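Local coordinates for hypothetical protein YfiH (PDB 6DZD), which probably catalyses the phosphorolysis of purine nucleosides such as adenosine and inosine, and binds a zinc ion, at residues 80-85 against 269-274; 199-204 against 211-216; 159-164 against 234-239; 2-7 against 13-18; 117-122 against 169-174. One frame throughout, in Å; residues are numbered along the deposited sequence.

Contact 1 of 5, residues 80-85 against 269-274; sequences WVFADQ and RMMSFI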
# COMPACT_ATOMS: atom_id res chain seq x y z
N TRP A 80 3.98 11.06 11.91
CA TRP A 80 3.94 10.00 10.92
C TRP A 80 4.74 8.78 11.40
O TRP A 80 5.67 8.89 12.21
CB TRP A 80 4.50 10.49 9.58
CG TRP A 80 3.62 11.46 8.89
CD1 TRP A 80 3.22 12.69 9.36
CD2 TRP A 80 3.02 11.31 7.60
NE1 TRP A 80 2.41 13.30 8.45
CE2 TRP A 80 2.27 12.48 7.35
CE3 TRP A 80 3.05 10.31 6.63
CZ2 TRP A 80 1.54 12.66 6.18
CZ3 TRP A 80 2.32 10.50 5.45
CH2 TRP A 80 1.58 11.67 5.24
N VAL A 81 4.35 7.60 10.90
CA VAL A 81 5.00 6.34 11.26
C VAL A 81 5.27 5.52 10.01
O VAL A 81 4.35 5.28 9.21
CB VAL A 81 4.14 5.52 12.25
CG1 VAL A 81 4.86 4.25 12.58
CG2 VAL A 81 3.85 6.34 13.50
N PHE A 82 6.51 5.06 9.86
CA PHE A 82 6.99 4.34 8.69
C PHE A 82 7.47 2.95 9.09
O PHE A 82 7.73 2.67 10.27
CB PHE A 82 8.11 5.13 7.99
CG PHE A 82 7.62 6.32 7.20
CD1 PHE A 82 7.06 7.42 7.86
CD2 PHE A 82 7.70 6.35 5.83
CE1 PHE A 82 6.59 8.52 7.14
CE2 PHE A 82 7.24 7.45 5.12
CZ PHE A 82 6.69 8.53 5.77
N ALA A 83 7.59 2.06 8.10
CA ALA A 83 7.94 0.66 8.35
C ALA A 83 9.19 0.27 7.57
O ALA A 83 9.42 0.73 6.46
CB ALA A 83 6.82 -0.30 7.96
N ASP A 84 9.99 -0.58 8.21
CA ASP A 84 11.08 -1.30 7.56
C ASP A 84 10.43 -2.48 6.87
O ASP A 84 10.18 -3.52 7.49
CB ASP A 84 12.11 -1.72 8.60
CG ASP A 84 12.97 -2.87 8.14
OD1 ASP A 84 13.72 -2.70 7.14
OD2 ASP A 84 12.89 -3.94 8.78
N GLN A 85 10.12 -2.34 5.59
CA GLN A 85 9.26 -3.29 4.91
C GLN A 85 10.07 -4.47 4.39
O GLN A 85 10.94 -4.29 3.53
CB GLN A 85 8.48 -2.60 3.80
CG GLN A 85 7.42 -1.60 4.30
CD GLN A 85 6.97 -0.65 3.22
OE1 GLN A 85 6.95 0.57 3.41
NE2 GLN A 85 6.62 -1.20 2.07
N ARG A 269 9.97 5.44 -4.88
CA ARG A 269 8.81 4.79 -4.28
C ARG A 269 7.77 5.85 -4.00
O ARG A 269 8.09 6.91 -3.44
CB ARG A 269 9.13 4.07 -2.96
CG ARG A 269 10.21 3.02 -3.02
CD ARG A 269 9.70 1.75 -3.65
NE ARG A 269 10.72 0.71 -3.71
CZ ARG A 269 11.71 0.68 -4.60
NH1 ARG A 269 11.83 1.64 -5.52
NH2 ARG A 269 12.58 -0.32 -4.58
N MET A 270 6.53 5.57 -4.39
CA MET A 270 5.40 6.33 -3.89
C MET A 270 5.10 5.87 -2.46
O MET A 270 5.71 4.94 -1.94
CB MET A 270 4.18 6.14 -4.79
CG MET A 270 4.41 6.55 -6.22
SD MET A 270 5.20 5.29 -7.26
CE MET A 270 4.03 3.92 -7.10
N MET A 271 4.15 6.54 -1.81
CA MET A 271 3.72 6.06 -0.51
C MET A 271 2.21 6.14 -0.37
O MET A 271 1.56 7.02 -0.94
CB MET A 271 4.41 6.82 0.64
CG MET A 271 3.98 8.23 0.77
SD MET A 271 4.86 9.02 2.09
CE MET A 271 3.89 10.50 2.39
N SER A 272 1.63 5.15 0.31
CA SER A 272 0.26 5.25 0.77
C SER A 272 0.26 5.77 2.21
O SER A 272 1.20 5.55 2.97
CB SER A 272 -0.45 3.90 0.67
OG SER A 272 -0.02 2.98 1.65
N PHE A 273 -0.80 6.50 2.56
CA PHE A 273 -0.91 7.11 3.87
C PHE A 273 -2.36 7.10 4.30
O PHE A 273 -3.27 7.23 3.48
CB PHE A 273 -0.37 8.54 3.87
CG PHE A 273 -1.01 9.40 2.85
CD1 PHE A 273 -2.20 10.06 3.13
CD2 PHE A 273 -0.47 9.50 1.59
CE1 PHE A 273 -2.81 10.82 2.18
CE2 PHE A 273 -1.07 10.26 0.62
CZ PHE A 273 -2.24 10.93 0.91
N ILE A 274 -2.59 6.97 5.61
CA ILE A 274 -3.93 7.05 6.16
C ILE A 274 -3.82 7.51 7.61
O ILE A 274 -2.82 7.26 8.28
CB ILE A 274 -4.69 5.71 6.03
CG1 ILE A 274 -6.19 5.92 6.19
CG2 ILE A 274 -4.16 4.67 7.04
CD1 ILE A 274 -7.03 4.68 5.98
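Trp80 and Phe82 meet Met271 and Phe273 across one face of a mixed sheet, and the contact is wholly one of side chains: the axes of the short segments 80-82 and 270-274 come no closer than 9.2 Å. The aliphatic-to-ring contacts gather on the far end of the indole. Trp80 CZ3 lies 3.4 Å from the methyl CE of Met271 and 3.7 Å from CB of Phe273. CG of Met271 sits between its backbone N and carbonyl carbon (chi1 69°), and from there the chain runs on extended, bringing CE to the CZ3 and CH2 end of the indole; the two side chains cross at about a right angle. A Met-aromatic contact adds to this: Met271 SD is 5.2 Å from the centroid of the Phe82 ring and nearest to CZ, approaching obliquely. At the polar end of the indole, Trp80 NE1 is hydrogen-bonded to Thr75 OG1. Strand 124-129 runs between the two strands in the sheet, with Phe124 against Trp80 and Ala126 against Phe82, while Arg66 of helix 59-72 makes a cation-pi contact with Phe82.

Contact 2 of 5, residues 199-204 against 211-216; sequences DKIRNL and KAFLTI. With K (potassium ion), chain D.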
# COMPACT_ATOMS: atom_id res chain seq x y z
N ASP A 199 3.14 -21.43 -7.22
CA ASP A 199 2.91 -22.49 -6.25
C ASP A 199 2.51 -21.92 -4.89
O ASP A 199 1.69 -22.50 -4.18
CB ASP A 199 4.15 -23.39 -6.11
CG ASP A 199 4.31 -24.34 -7.29
OD1 ASP A 199 3.36 -24.49 -8.09
OD2 ASP A 199 5.39 -24.94 -7.41
N LYS A 200 3.11 -20.79 -4.51
CA LYS A 200 2.78 -20.21 -3.21
C LYS A 200 1.43 -19.50 -3.24
O LYS A 200 0.67 -19.56 -2.26
CB LYS A 200 3.89 -19.24 -2.80
CG LYS A 200 5.05 -19.87 -2.03
CD LYS A 200 6.20 -18.88 -1.84
CE LYS A 200 6.90 -19.11 -0.52
NZ LYS A 200 7.33 -20.53 -0.42
N ILE A 201 1.08 -18.88 -4.37
CA ILE A 201 -0.24 -18.27 -4.53
C ILE A 201 -1.33 -19.34 -4.48
O ILE A 201 -2.31 -19.25 -3.72
CB ILE A 201 -0.29 -17.47 -5.84
CG1 ILE A 201 0.70 -16.29 -5.80
CG2 ILE A 201 -1.70 -17.01 -6.12
CD1 ILE A 201 0.37 -15.17 -4.81
N ARG A 202 -1.19 -20.39 -5.30
CA ARG A 202 -2.23 -21.40 -5.37
C ARG A 202 -2.40 -22.16 -4.06
O ARG A 202 -3.34 -22.97 -3.95
CB ARG A 202 -1.96 -22.33 -6.56
CG ARG A 202 -1.32 -23.64 -6.22
CD ARG A 202 -1.33 -24.56 -7.43
NE ARG A 202 -0.23 -24.30 -8.37
CZ ARG A 202 -0.40 -24.09 -9.67
NH1 ARG A 202 -1.63 -24.10 -10.20
NH2 ARG A 202 0.65 -23.89 -10.46
N ASN A 203 -1.53 -21.93 -3.07
CA ASN A 203 -1.65 -22.53 -1.75
C ASN A 203 -2.37 -21.63 -0.76
O ASN A 203 -2.42 -21.95 0.43
CB ASN A 203 -0.28 -22.90 -1.20
CG ASN A 203 0.01 -24.38 -1.33
OD1 ASN A 203 -0.90 -25.21 -1.53
ND2 ASN A 203 1.29 -24.74 -1.22
N LEU A 204 -2.93 -20.52 -1.23
CA LEU A 204 -3.74 -19.67 -0.38
C LEU A 204 -5.05 -20.38 -0.05
O LEU A 204 -5.53 -21.21 -0.83
CB LEU A 204 -4.02 -18.33 -1.06
CG LEU A 204 -2.93 -17.26 -0.89
CD1 LEU A 204 -2.91 -16.28 -2.04
CD2 LEU A 204 -3.10 -16.51 0.43
N LYS A 211 -8.30 -18.12 -10.59
CA LYS A 211 -8.99 -17.07 -11.31
C LYS A 211 -8.08 -15.87 -11.57
O LYS A 211 -8.35 -15.10 -12.49
CB LYS A 211 -10.24 -16.62 -10.53
CG LYS A 211 -11.36 -17.62 -10.54
CD LYS A 211 -12.65 -17.01 -9.99
N ALA A 212 -6.99 -15.72 -10.82
CA ALA A 212 -6.15 -14.53 -10.92
C ALA A 212 -4.87 -14.73 -11.72
O ALA A 212 -4.05 -13.80 -11.78
CB ALA A 212 -5.80 -14.00 -9.53
N PHE A 213 -4.63 -15.92 -12.25
CA PHE A 213 -3.43 -16.14 -13.04
C PHE A 213 -3.75 -17.05 -14.21
O PHE A 213 -4.68 -17.86 -14.16
CB PHE A 213 -2.27 -16.71 -12.20
CG PHE A 213 -2.61 -17.96 -11.44
CD1 PHE A 213 -2.63 -19.19 -12.07
CD2 PHE A 213 -2.85 -17.91 -10.07
CE1 PHE A 213 -2.92 -20.35 -11.36
CE2 PHE A 213 -3.13 -19.06 -9.36
CZ PHE A 213 -3.17 -20.28 -10.01
N LEU A 214 -2.97 -16.91 -15.29
CA LEU A 214 -3.05 -17.81 -16.43
C LEU A 214 -1.63 -18.23 -16.80
O LEU A 214 -0.64 -17.71 -16.27
CB LEU A 214 -3.76 -17.17 -17.63
CG LEU A 214 -3.12 -15.94 -18.31
CD1 LEU A 214 -2.09 -16.30 -19.41
CD2 LEU A 214 -4.25 -15.08 -18.89
N THR A 215 -1.56 -19.17 -17.73
CA THR A 215 -0.32 -19.74 -18.25
C THR A 215 -0.07 -19.20 -19.65
O THR A 215 -0.87 -19.44 -20.56
CB THR A 215 -0.39 -21.28 -18.28
OG1 THR A 215 -0.51 -21.80 -16.95
CG2 THR A 215 0.86 -21.86 -18.94
N ILE A 216 1.01 -18.46 -19.82
CA ILE A 216 1.45 -18.08 -21.17
C ILE A 216 2.09 -19.28 -21.87
O ILE A 216 1.65 -19.73 -22.94
CB ILE A 216 2.41 -16.88 -21.10
CG1 ILE A 216 1.71 -15.71 -20.38
CG2 ILE A 216 2.88 -16.49 -22.49
CD1 ILE A 216 2.63 -14.68 -19.78
K K D . -6.38 -19.74 -14.73
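Ile201 and Arg202, around the end of helix 195-201, pack against Phe213 of edge strand 213-215 in a small three-stranded antiparallel sheet. Along the helix end, Asp199 comes first and acts from within its own segment: its OD1 lies in the plane of the Arg202 guanidinium, at the edge, with NE 3.6 Å away, a long salt bridge. Ile201 follows, with its CG2 branch 4.1 Å from CE2 of Phe213; the two side chains run past each other in opposite directions, and the isoleucine also touches Thr155 and Ala156 of helix 152-157. Next, Arg202 crosses the end of the phenylalanine at about a right angle, its NH1 4.1 Å from Phe213 CZ and the guanidinium and ring planes 81° apart. The chain then closes a type I beta turn from Ile201 to Leu204, sealed by Leu204 N to Ile201 O at 2.9 Å. On the other segment, Phe213 has CG between its backbone N and carbonyl carbon (chi1 54°), and the ring reaches back to the helix end while the main chain serves a metal: Phe213 O binds the potassium ion at 2.6 Å, with Asp210 O as a second ligand.

Contact 3 of 5, residues 159-164 against 234-239; sequences IAASMV and VHAGIP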
# COMPACT_ATOMS: atom_id res chain seq x y z
N ILE A 159 -1.31 -11.28 4.00
CA ILE A 159 -1.23 -10.16 4.93
C ILE A 159 -2.52 -9.35 4.93
O ILE A 159 -2.89 -8.76 5.95
CB ILE A 159 -0.01 -9.28 4.59
CG1 ILE A 159 0.21 -8.24 5.70
CG2 ILE A 159 -0.22 -8.59 3.28
CD1 ILE A 159 1.35 -7.25 5.40
N ALA A 160 -3.24 -9.30 3.79
CA ALA A 160 -4.50 -8.56 3.75
C ALA A 160 -5.58 -9.23 4.60
O ALA A 160 -6.36 -8.55 5.27
CB ALA A 160 -4.97 -8.39 2.31
N ALA A 161 -5.63 -10.57 4.60
CA ALA A 161 -6.63 -11.24 5.41
C ALA A 161 -6.28 -11.16 6.89
O ALA A 161 -7.19 -11.17 7.73
CB ALA A 161 -6.78 -12.70 4.98
N SER A 162 -4.99 -11.06 7.23
CA SER A 162 -4.61 -10.92 8.63
C SER A 162 -5.06 -9.59 9.19
O SER A 162 -5.42 -9.49 10.37
CB SER A 162 -3.10 -11.06 8.77
OG SER A 162 -2.69 -12.40 8.62
N MET A 163 -5.05 -8.54 8.38
CA MET A 163 -5.56 -7.27 8.88
C MET A 163 -7.00 -7.41 9.31
O MET A 163 -7.38 -6.91 10.38
CB MET A 163 -5.42 -6.18 7.82
CG MET A 163 -5.77 -4.82 8.39
SD MET A 163 -4.51 -4.26 9.56
CE MET A 163 -3.21 -3.75 8.40
N VAL A 164 -7.82 -8.07 8.49
CA VAL A 164 -9.23 -8.24 8.82
C VAL A 164 -9.40 -9.17 10.02
O VAL A 164 -10.23 -8.91 10.90
CB VAL A 164 -10.00 -8.76 7.59
CG1 VAL A 164 -11.43 -9.02 7.96
CG2 VAL A 164 -9.90 -7.79 6.43
N VAL A 234 -12.58 -10.63 0.59
CA VAL A 234 -13.91 -11.22 0.58
C VAL A 234 -13.92 -12.50 1.40
O VAL A 234 -14.86 -12.77 2.17
CB VAL A 234 -14.37 -11.49 -0.87
CG1 VAL A 234 -15.74 -12.16 -0.88
CG2 VAL A 234 -14.37 -10.20 -1.69
N HIS A 235 -12.87 -13.31 1.25
CA HIS A 235 -12.70 -14.49 2.08
C HIS A 235 -12.66 -14.09 3.55
O HIS A 235 -13.27 -14.75 4.39
CB HIS A 235 -11.41 -15.20 1.67
CG HIS A 235 -11.09 -16.42 2.46
ND1 HIS A 235 -11.71 -17.63 2.25
CD2 HIS A 235 -10.18 -16.63 3.44
CE1 HIS A 235 -11.22 -18.53 3.08
NE2 HIS A 235 -10.28 -17.95 3.80
N ALA A 236 -12.00 -12.98 3.86
CA ALA A 236 -11.86 -12.59 5.25
C ALA A 236 -13.17 -12.09 5.85
O ALA A 236 -13.27 -11.97 7.08
CB ALA A 236 -10.79 -11.53 5.40
N GLY A 237 -14.17 -11.77 5.03
CA GLY A 237 -15.44 -11.32 5.55
C GLY A 237 -15.83 -9.94 5.10
O GLY A 237 -16.88 -9.43 5.50
N ILE A 238 -15.02 -9.26 4.31
CA ILE A 238 -15.43 -7.95 3.83
C ILE A 238 -16.39 -8.15 2.67
O ILE A 238 -16.07 -8.92 1.74
CB ILE A 238 -14.21 -7.13 3.41
CG1 ILE A 238 -13.33 -6.83 4.62
CG2 ILE A 238 -14.66 -5.85 2.78
CD1 ILE A 238 -12.20 -5.89 4.29
N PRO A 239 -17.55 -7.50 2.67
CA PRO A 239 -18.46 -7.63 1.52
C PRO A 239 -17.84 -7.02 0.28
O PRO A 239 -17.20 -5.97 0.33
CB PRO A 239 -19.72 -6.88 1.96
CG PRO A 239 -19.46 -6.31 3.28
CD PRO A 239 -18.04 -6.55 3.68
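Ala161 and Val164 of helix 159-169 meet Ala236 and Ile238, where helix 225-236 ends in a Schellman motif. Small residues let the helices come close: the CA atoms of Ala161 and Ala236 are 5.4 Å apart and their CB atoms 4.2 Å. The rest of the apolar contact belongs to Val164. Its CB is 3.6 Å from the CB of Ala236, and its CG2 branch turns to the end of Ile238, 3.7 Å from CD1. With an alanine here, Ile238 CD1 would probably lose its CG2 neighbour and a gap is likely to open beside Ala236. The motif itself rests on Gly237, whose backbone angles (phi 120°, psi 0°) would press a CB against the preceding carbonyl oxygen; its N bonds back to Val234 O. Leu233, one turn before, touches both Val164 and Ile238. One contact reaches the helix-end backbone: CG1 of Val164, anti to its own N (chi1 176°), lies 3.6 Å from Ala236 O.

Contact 4 of 5, residues 2-7 against 13-18; sequences NTYNPF and SMLLIE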
# COMPACT_ATOMS: atom_id res chain seq x y z
N ASN A 2 -7.38 5.13 -17.62
CA ASN A 2 -8.60 4.79 -16.88
C ASN A 2 -8.79 5.71 -15.67
O ASN A 2 -7.84 6.35 -15.19
CB ASN A 2 -8.56 3.33 -16.44
CG ASN A 2 -7.14 2.83 -16.06
OD1 ASN A 2 -6.61 3.14 -14.98
ND2 ASN A 2 -6.51 2.08 -16.97
N THR A 3 -10.03 5.74 -15.16
CA THR A 3 -10.43 6.67 -14.10
C THR A 3 -9.49 6.54 -12.91
O THR A 3 -8.85 5.50 -12.71
CB THR A 3 -11.88 6.40 -13.67
N TYR A 4 -9.36 7.62 -12.14
CA TYR A 4 -8.65 7.51 -10.88
C TYR A 4 -9.51 6.92 -9.78
O TYR A 4 -8.98 6.59 -8.72
CB TYR A 4 -8.16 8.88 -10.41
CG TYR A 4 -7.30 9.60 -11.42
CD1 TYR A 4 -6.32 8.93 -12.14
CD2 TYR A 4 -7.46 10.95 -11.63
CE1 TYR A 4 -5.54 9.59 -13.04
CE2 TYR A 4 -6.68 11.62 -12.52
CZ TYR A 4 -5.73 10.94 -13.23
OH TYR A 4 -4.96 11.65 -14.13
N ASN A 5 -10.81 6.79 -10.03
CA ASN A 5 -11.74 6.35 -9.01
C ASN A 5 -11.25 5.07 -8.37
O ASN A 5 -10.88 4.14 -9.09
CB ASN A 5 -13.13 6.12 -9.60
CG ASN A 5 -14.22 6.54 -8.64
OD1 ASN A 5 -15.09 5.73 -8.27
ND2 ASN A 5 -14.18 7.81 -8.23
N PRO A 6 -11.25 4.95 -7.05
CA PRO A 6 -11.81 5.80 -5.99
C PRO A 6 -10.91 6.96 -5.53
O PRO A 6 -11.19 7.58 -4.49
CB PRO A 6 -12.01 4.81 -4.84
CG PRO A 6 -10.95 3.72 -5.10
CD PRO A 6 -10.38 3.92 -6.48
N PHE A 7 -9.86 7.25 -6.27
CA PHE A 7 -8.96 8.33 -5.94
C PHE A 7 -9.33 9.60 -6.70
O PHE A 7 -9.95 9.56 -7.76
CB PHE A 7 -7.50 7.94 -6.24
CG PHE A 7 -6.99 6.79 -5.41
CD1 PHE A 7 -7.15 5.48 -5.84
CD2 PHE A 7 -6.38 7.01 -4.19
CE1 PHE A 7 -6.69 4.40 -5.06
CE2 PHE A 7 -5.92 5.94 -3.42
CZ PHE A 7 -6.08 4.63 -3.86
N SER A 13 1.14 16.11 -6.81
CA SER A 13 1.72 15.11 -5.94
C SER A 13 0.74 14.11 -5.34
O SER A 13 1.16 13.02 -4.96
CB SER A 13 2.51 15.80 -4.82
OG SER A 13 3.66 16.49 -5.35
N MET A 14 -0.56 14.41 -5.26
CA MET A 14 -1.44 13.63 -4.39
C MET A 14 -2.60 12.98 -5.13
O MET A 14 -3.27 13.62 -5.94
CB MET A 14 -2.04 14.50 -3.29
CG MET A 14 -1.07 15.42 -2.57
SD MET A 14 -0.08 14.43 -1.45
CE MET A 14 -1.33 14.09 -0.21
N LEU A 15 -2.86 11.72 -4.79
CA LEU A 15 -4.11 11.05 -5.10
C LEU A 15 -4.85 10.80 -3.79
O LEU A 15 -4.29 10.17 -2.89
CB LEU A 15 -3.87 9.74 -5.84
CG LEU A 15 -3.52 9.87 -7.32
CD1 LEU A 15 -2.82 8.61 -7.79
CD2 LEU A 15 -4.78 10.13 -8.10
N LEU A 16 -6.10 11.26 -3.70
CA LEU A 16 -6.84 11.24 -2.44
C LEU A 16 -8.10 10.40 -2.55
O LEU A 16 -8.88 10.57 -3.49
CB LEU A 16 -7.22 12.66 -2.01
CG LEU A 16 -6.05 13.54 -1.57
CD1 LEU A 16 -6.49 14.95 -1.30
CD2 LEU A 16 -5.36 12.92 -0.32
N ILE A 17 -8.32 9.53 -1.56
CA ILE A 17 -9.55 8.74 -1.48
C ILE A 17 -10.69 9.64 -0.98
O ILE A 17 -10.80 9.93 0.21
CB ILE A 17 -9.36 7.52 -0.58
CG1 ILE A 17 -8.34 6.58 -1.24
CG2 ILE A 17 -10.67 6.79 -0.41
CD1 ILE A 17 -7.60 5.64 -0.30
N GLU A 18 -11.59 9.99 -1.89
CA GLU A 18 -12.56 11.05 -1.61
C GLU A 18 -13.59 10.61 -0.57
O GLU A 18 -13.77 11.28 0.45
CB GLU A 18 -13.24 11.50 -2.90
CG GLU A 18 -13.75 12.89 -2.81
CD GLU A 18 -14.03 13.46 -4.17
OE1 GLU A 18 -13.77 12.75 -5.16
OE2 GLU A 18 -14.51 14.61 -4.25
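Phe7 and Ile17 form an antiparallel non-hydrogen-bonded pair, their CA atoms 4.5 Å apart, near the open end of the beta hairpin made by strands 7-10 and 14-17. The next pair inward, Leu16 with Arg8, supplies backbone hydrogen bonds, whereas here the main chains meet through a CA-H...O contact from Phe7 CA to Leu16 O at 3.3 Å. Ahead of the strand the chain is bent by a cis peptide before Pro6, and Phe7 N bonds back to Tyr4 O at 2.7 Å. That same carbonyl oxygen lies in the plane of the Phe7 ring, at its edge. Side chains of Phe7, Ile17 and Leu15 share one face of the hairpin. Phe7 CG and Ile17 CG1 each stand beside the backbone N (chi1 -64° and -65°), and the two side chains lie side by side pointing the same way. Leu15, on the same face, adds one methyl: CD2 is 4.0 Å from Phe7 CB and also sits over one face of the Tyr4 ring. Val181 of strand 179-182 touches Pro6, Phe7 and Ile17, joining this outer hairpin to the second large sheet, while Leu16 turns to the other face. The ring meets the isoleucine through Phe7 CE2, 3.3 Å from Ile17 CG1 and 3.6 Å from CD1.

Contact 5 of 5, residues 117-122 against 169-174; sequences YTDRPN and RREGSN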
# COMPACT_ATOMS: atom_id res chain seq x y z
N TYR A 117 -1.94 -0.29 11.47
CA TYR A 117 -3.28 0.22 11.73
C TYR A 117 -3.30 0.89 13.09
O TYR A 117 -2.45 0.62 13.94
CB TYR A 117 -4.31 -0.90 11.65
CG TYR A 117 -4.45 -1.76 12.88
CD1 TYR A 117 -5.35 -1.42 13.88
CD2 TYR A 117 -3.72 -2.94 13.01
CE1 TYR A 117 -5.51 -2.23 14.99
CE2 TYR A 117 -3.88 -3.76 14.12
CZ TYR A 117 -4.78 -3.39 15.11
OH TYR A 117 -4.96 -4.16 16.23
N THR A 118 -4.29 1.77 13.29
CA THR A 118 -4.36 2.52 14.53
C THR A 118 -5.79 2.97 14.76
O THR A 118 -6.62 2.97 13.84
CB THR A 118 -3.41 3.73 14.50
OG1 THR A 118 -3.24 4.25 15.83
CG2 THR A 118 -3.98 4.85 13.61
N ASP A 119 -6.10 3.32 16.02
CA ASP A 119 -7.36 3.98 16.36
C ASP A 119 -7.14 5.37 16.95
O ASP A 119 -8.11 5.99 17.40
CB ASP A 119 -8.22 3.13 17.31
CG ASP A 119 -7.53 2.75 18.61
OD1 ASP A 119 -6.50 3.36 18.97
OD2 ASP A 119 -8.03 1.82 19.29
N ARG A 120 -5.88 5.88 16.98
CA ARG A 120 -5.52 7.14 17.60
C ARG A 120 -5.65 8.29 16.60
O ARG A 120 -5.39 8.11 15.40
CB ARG A 120 -4.09 7.08 18.13
CG ARG A 120 -3.73 5.76 18.72
CD ARG A 120 -4.34 5.58 20.11
NE ARG A 120 -3.38 4.99 21.05
CZ ARG A 120 -2.63 5.71 21.88
NH1 ARG A 120 -2.76 7.03 21.89
NH2 ARG A 120 -1.77 5.11 22.70
N PRO A 121 -6.00 9.48 17.06
CA PRO A 121 -6.15 10.62 16.14
C PRO A 121 -4.83 11.27 15.77
O PRO A 121 -3.85 11.23 16.52
CB PRO A 121 -7.01 11.60 16.95
CG PRO A 121 -6.56 11.37 18.37
CD PRO A 121 -6.29 9.86 18.46
N ASN A 122 -4.82 11.90 14.59
CA ASN A 122 -3.69 12.69 14.09
C ASN A 122 -2.41 11.86 14.05
O ASN A 122 -1.31 12.34 14.34
CB ASN A 122 -3.52 13.97 14.92
CG ASN A 122 -4.82 14.75 15.04
OD1 ASN A 122 -5.34 15.25 14.05
ND2 ASN A 122 -5.36 14.84 16.25
N ARG A 169 -10.59 -10.02 15.60
CA ARG A 169 -10.28 -10.76 16.82
C ARG A 169 -9.71 -9.89 17.93
O ARG A 169 -10.00 -10.13 19.10
CB ARG A 169 -9.31 -11.91 16.51
CG ARG A 169 -9.91 -13.00 15.60
CD ARG A 169 -8.93 -14.13 15.31
NE ARG A 169 -9.33 -15.35 16.03
CZ ARG A 169 -10.07 -16.34 15.51
NH1 ARG A 169 -10.51 -16.29 14.25
NH2 ARG A 169 -10.37 -17.39 16.27
N ARG A 170 -8.89 -8.89 17.62
CA ARG A 170 -8.35 -8.04 18.68
C ARG A 170 -9.18 -6.79 18.92
O ARG A 170 -9.22 -6.30 20.06
CB ARG A 170 -6.93 -7.57 18.35
CG ARG A 170 -5.81 -8.44 18.85
CD ARG A 170 -5.30 -9.36 17.75
NE ARG A 170 -3.85 -9.53 17.77
CZ ARG A 170 -3.22 -10.54 17.17
NH1 ARG A 170 -1.89 -10.62 17.24
NH2 ARG A 170 -3.92 -11.48 16.52
N GLU A 171 -9.87 -6.28 17.89
CA GLU A 171 -10.53 -4.98 18.00
C GLU A 171 -12.04 -5.05 18.04
O GLU A 171 -12.67 -4.02 18.28
CB GLU A 171 -10.12 -4.08 16.82
CG GLU A 171 -8.62 -4.02 16.59
CD GLU A 171 -7.86 -3.35 17.73
OE1 GLU A 171 -6.75 -3.80 18.08
OE2 GLU A 171 -8.37 -2.35 18.26
N GLY A 172 -12.64 -6.23 17.87
CA GLY A 172 -14.08 -6.33 17.91
C GLY A 172 -14.79 -5.78 16.70
O GLY A 172 -15.97 -5.42 16.78
N SER A 173 -14.11 -5.72 15.55
CA SER A 173 -14.79 -5.26 14.35
C SER A 173 -15.82 -6.30 13.91
O SER A 173 -15.65 -7.51 14.07
CB SER A 173 -13.80 -5.00 13.20
OG SER A 173 -13.05 -3.79 13.36
N ASN A 174 -16.92 -5.79 13.38
CA ASN A 174 -17.78 -6.60 12.54
C ASN A 174 -17.24 -6.51 11.11
O ASN A 174 -17.08 -5.39 10.60
CB ASN A 174 -19.21 -6.08 12.61
CG ASN A 174 -20.18 -6.86 11.74
OD1 ASN A 174 -19.78 -7.69 10.90
ND2 ASN A 174 -21.46 -6.58 11.91
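The end of strand 115-118 is tied to the turn leaving helix 159-169 by Tyr117 and Glu171, whose side chains reach toward each other from opposite directions. The phenol OH donates a hydrogen bond of 2.6 Å to Glu171 OE1. That oxygen stays near the plane of the tyrosine ring, at its edge, but the hydroxyl meets it from above the carboxylate plane, 45° out of it. Glu171 bends at chi2 (-66°) to bring the carboxylate round. OE1 has a second partner, a salt bridge to Lys93 NZ, which probably also eases the closeness of two acids, Asp119 OD2 lying 4.3 Å from Glu171 OE2. Trp167 meets the Tyr117 ring edge-to-face. A phenylalanine here would keep the ring but is likely to cost Glu171 OE1 its hydroxyl donor, though the salt bridge to Lys93 could remain. Gly172 takes positive phi just past the helix, and the chain heads for strand 179-182: the second half of a beta-alpha-beta crossover that started from strand 144-150.

Contact 1 is the core of the set, all four touching residues buried; contact 4 holds an outer part of the same sheet and meets it directly, Phe273 CZ lying 3.5 Å from Met14 CE. Contacts 3 and 5 share helix 159-169, one packing it on another helix, the other fastening its exit turn to a strand, and Met163 SD touches Tyr117 CD2 between them. Contact 2 lies farther out, its nearest atoms about 16 Å from those of contact 1 but about 7 Å from those of contact 3. Chemistry follows place: rings, methyls and sulfur inside, backbone pairing at the sheet edge; contact 2 pairs buried apolar groups with an exposed arginine, and contact 5 puts a hydrogen bond and acids near the surface.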